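Side-chain contact in lactaldehyde dehydrogenase (Escherichia coli, PDB 2IMP), which catalyses the NAD-dependent, irreversible oxidation of L-lactaldehyde to L-lactate and also oxidises glycolaldehyde, working as a homotetramer: residues Glu434-Ile437 with Asn438-Asn441. Sequence-based numbering, arbitrary orientation.
Sequences ETYI and NREN
Tyr436 lies across the loop residues Asn438-Asn441, its ring met over one face by the backbone of Asn441. The geometry is that of a CH-pi contact over the ring centre: Asn441 CA stands 3.8 Å from the centroid of the Tyr436 ring and 2° off its normal. Arg439 meets the ring's CD2-CE2 side, with Tyr436 CD2 3.5 Å from Arg439 NE and over a face of the guanidinium, toward its rim. The two planes are 59° apart, so this is no parallel stack. With CG between its backbone N and carbonyl carbon (chi1 58°) and a bend at chi3, the Arg439 chain folds back toward the ring. A side-on grip by two bent bonds restrains the guanidinium: Arg439 NE and NH2 both donate to Glu440 O, at 2.8 and 2.9 Å, nearly in the guanidinium plane. Arg439 NH1 forms a salt bridge with Glu134 of the second subunit. Replacing Arg439 by an alanine would probably leave Glu440 O without these two donors, the CD2-CE2 side of Tyr436 without its guanidinium neighbour, and Glu134 without a salt-bridge partner. Tyr436 also touches Glu443, a lactate-binding residue, and its ring stacks with Tyr476 of the second subunit. Strand 434-437 runs parallel to strand 409-416 and pairs in parallel with a strand of the second subunit, carrying the sheet across the interface, while 438-441 begins the loop toward strand 452-453.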
ATOM      1  N   GLU A 434      -8.821 -19.267   3.343  1.00  9.84           N
ATOM      2  CA  GLU A 434      -9.600 -18.723   4.444  1.00 13.31           C
ATOM      3  C   GLU A 434      -9.672 -19.641   5.679  1.00 14.77           C
ATOM      4  O   GLU A 434      -9.796 -20.865   5.560  1.00 16.41           O
ATOM      5  CB  GLU A 434     -11.038 -18.429   3.998  1.00 14.82           C
ATOM      6  CG  GLU A 434     -11.178 -17.496   2.812  1.00 18.11           C
ATOM      7  CD  GLU A 434     -12.627 -17.336   2.378  1.00 18.56           C
ATOM      8  OE1 GLU A 434     -13.394 -18.317   2.497  1.00 18.79           O
ATOM      9  OE2 GLU A 434     -12.990 -16.240   1.908  1.00 16.76           O
ATOM     10  N   THR A 435      -9.589 -19.033   6.855  1.00 14.49           N
ATOM     11  CA  THR A 435      -9.691 -19.764   8.105  1.00 14.77           C
ATOM     12  C   THR A 435     -10.598 -19.050   9.120  1.00 15.14           C
ATOM     13  O   THR A 435     -10.279 -17.951   9.583  1.00 16.76           O
ATOM     14  CB  THR A 435      -8.311 -19.981   8.772  1.00 14.94           C
ATOM     15  OG1 THR A 435      -7.476 -20.774   7.921  1.00 16.59           O
ATOM     16  CG2 THR A 435      -8.479 -20.710  10.105  1.00 15.75           C
ATOM     17  N   TYR A 436     -11.727 -19.669   9.434  1.00 16.24           N
ATOM     18  CA  TYR A 436     -12.657 -19.097  10.396  1.00 17.14           C
ATOM     19  C   TYR A 436     -12.459 -19.631  11.818  1.00 17.74           C
ATOM     20  O   TYR A 436     -12.441 -20.841  12.039  1.00 17.91           O
ATOM     21  CB  TYR A 436     -14.101 -19.352   9.966  1.00 16.31           C
ATOM     22  CG  TYR A 436     -14.475 -18.676   8.677  1.00 17.98           C
ATOM     23  CD1 TYR A 436     -14.208 -19.278   7.451  1.00 18.81           C
ATOM     24  CD2 TYR A 436     -15.073 -17.417   8.680  1.00 18.77           C
ATOM     25  CE1 TYR A 436     -14.531 -18.644   6.255  1.00 20.15           C
ATOM     26  CE2 TYR A 436     -15.399 -16.773   7.492  1.00 18.27           C
ATOM     27  CZ  TYR A 436     -15.124 -17.392   6.283  1.00 20.73           C
ATOM     28  OH  TYR A 436     -15.441 -16.760   5.104  1.00 20.85           O
ATOM     29  N   ILE A 437     -12.299 -18.716  12.763  1.00 17.04           N
ATOM     30  CA  ILE A 437     -12.105 -19.091  14.150  1.00 19.22           C
ATOM     31  C   ILE A 437     -13.307 -18.754  15.067  1.00 20.54           C
ATOM     32  O   ILE A 437     -13.688 -17.587  15.213  1.00 18.89           O
ATOM     33  CB  ILE A 437     -10.835 -18.428  14.709  1.00 18.87           C
ATOM     34  CG1 ILE A 437      -9.634 -18.827  13.844  1.00 19.67           C
ATOM     35  CG2 ILE A 437     -10.611 -18.858  16.159  1.00 19.16           C
ATOM     36  CD1 ILE A 437      -8.326 -18.221  14.294  1.00 23.24           C
ATOM     37  N   ASN A 438     -13.883 -19.796  15.660  1.00 20.84           N
ATOM     38  CA  ASN A 438     -15.026 -19.666  16.558  1.00 22.48           C
ATOM     39  C   ASN A 438     -16.228 -18.861  16.009  1.00 23.79           C
ATOM     40  O   ASN A 438     -16.773 -17.989  16.683  1.00 24.91           O
ATOM     41  CB  ASN A 438     -14.579 -19.081  17.901  1.00 21.85           C
ATOM     42  CG  ASN A 438     -13.653 -20.017  18.660  1.00 22.55           C
ATOM     43  OD1 ASN A 438     -13.819 -21.236  18.624  1.00 20.95           O
ATOM     44  ND2 ASN A 438     -12.681 -19.448  19.361  1.00 21.26           N
ATOM     45  N   ARG A 439     -16.611 -19.184  14.780  1.00 24.67           N
ATOM     46  CA  ARG A 439     -17.745 -18.577  14.090  1.00 25.17           C
ATOM     47  C   ARG A 439     -18.091 -19.345  12.804  1.00 26.44           C
ATOM     48  O   ARG A 439     -17.323 -20.206  12.378  1.00 27.62           O
ATOM     49  CB  ARG A 439     -17.470 -17.107  13.745  1.00 24.10           C
ATOM     50  CG  ARG A 439     -16.247 -16.877  12.873  1.00 23.49           C
ATOM     51  CD  ARG A 439     -16.408 -15.629  11.993  1.00 25.15           C
ATOM     52  NE  ARG A 439     -17.334 -15.863  10.884  1.00 22.85           N
ATOM     53  CZ  ARG A 439     -17.592 -14.992   9.911  1.00 23.92           C
ATOM     54  NH1 ARG A 439     -16.997 -13.803   9.891  1.00 20.31           N
ATOM     55  NH2 ARG A 439     -18.448 -15.315   8.945  1.00 22.72           N
ATOM     56  N   GLU A 440     -19.231 -19.039  12.196  1.00 27.80           N
ATOM     57  CA  GLU A 440     -19.621 -19.736  10.980  1.00 29.45           C
ATOM     58  C   GLU A 440     -18.920 -19.224   9.696  1.00 30.26           C
ATOM     59  O   GLU A 440     -18.414 -18.103   9.663  1.00 29.66           O
ATOM     60  CB  GLU A 440     -21.148 -19.688  10.811  1.00 30.66           C
ATOM     61  CG  GLU A 440     -21.733 -18.378  10.302  1.00 32.28           C
ATOM     62  CD  GLU A 440     -21.496 -17.206  11.232  1.00 35.42           C
ATOM     63  OE1 GLU A 440     -21.390 -17.409  12.462  1.00 37.90           O
ATOM     64  OE2 GLU A 440     -21.438 -16.070  10.727  1.00 36.99           O
ATOM     65  N   ASN A 441     -18.896 -20.057   8.660  1.00 30.30           N
ATOM     66  CA  ASN A 441     -18.249 -19.694   7.405  1.00 31.67           C
ATOM     67  C   ASN A 441     -19.076 -18.778   6.467  1.00 31.80           C
ATOM     68  O   ASN A 441     -20.161 -19.153   6.016  1.00 33.70           O
ATOM     69  CB  ASN A 441     -17.852 -20.953   6.623  1.00 32.79           C
ATOM     70  CG  ASN A 441     -17.062 -21.941   7.458  1.00 33.45           C
ATOM     71  OD1 ASN A 441     -16.187 -21.561   8.229  1.00 36.70           O
ATOM     72  ND2 ASN A 441     -17.364 -23.225   7.295  1.00 35.09           N
TER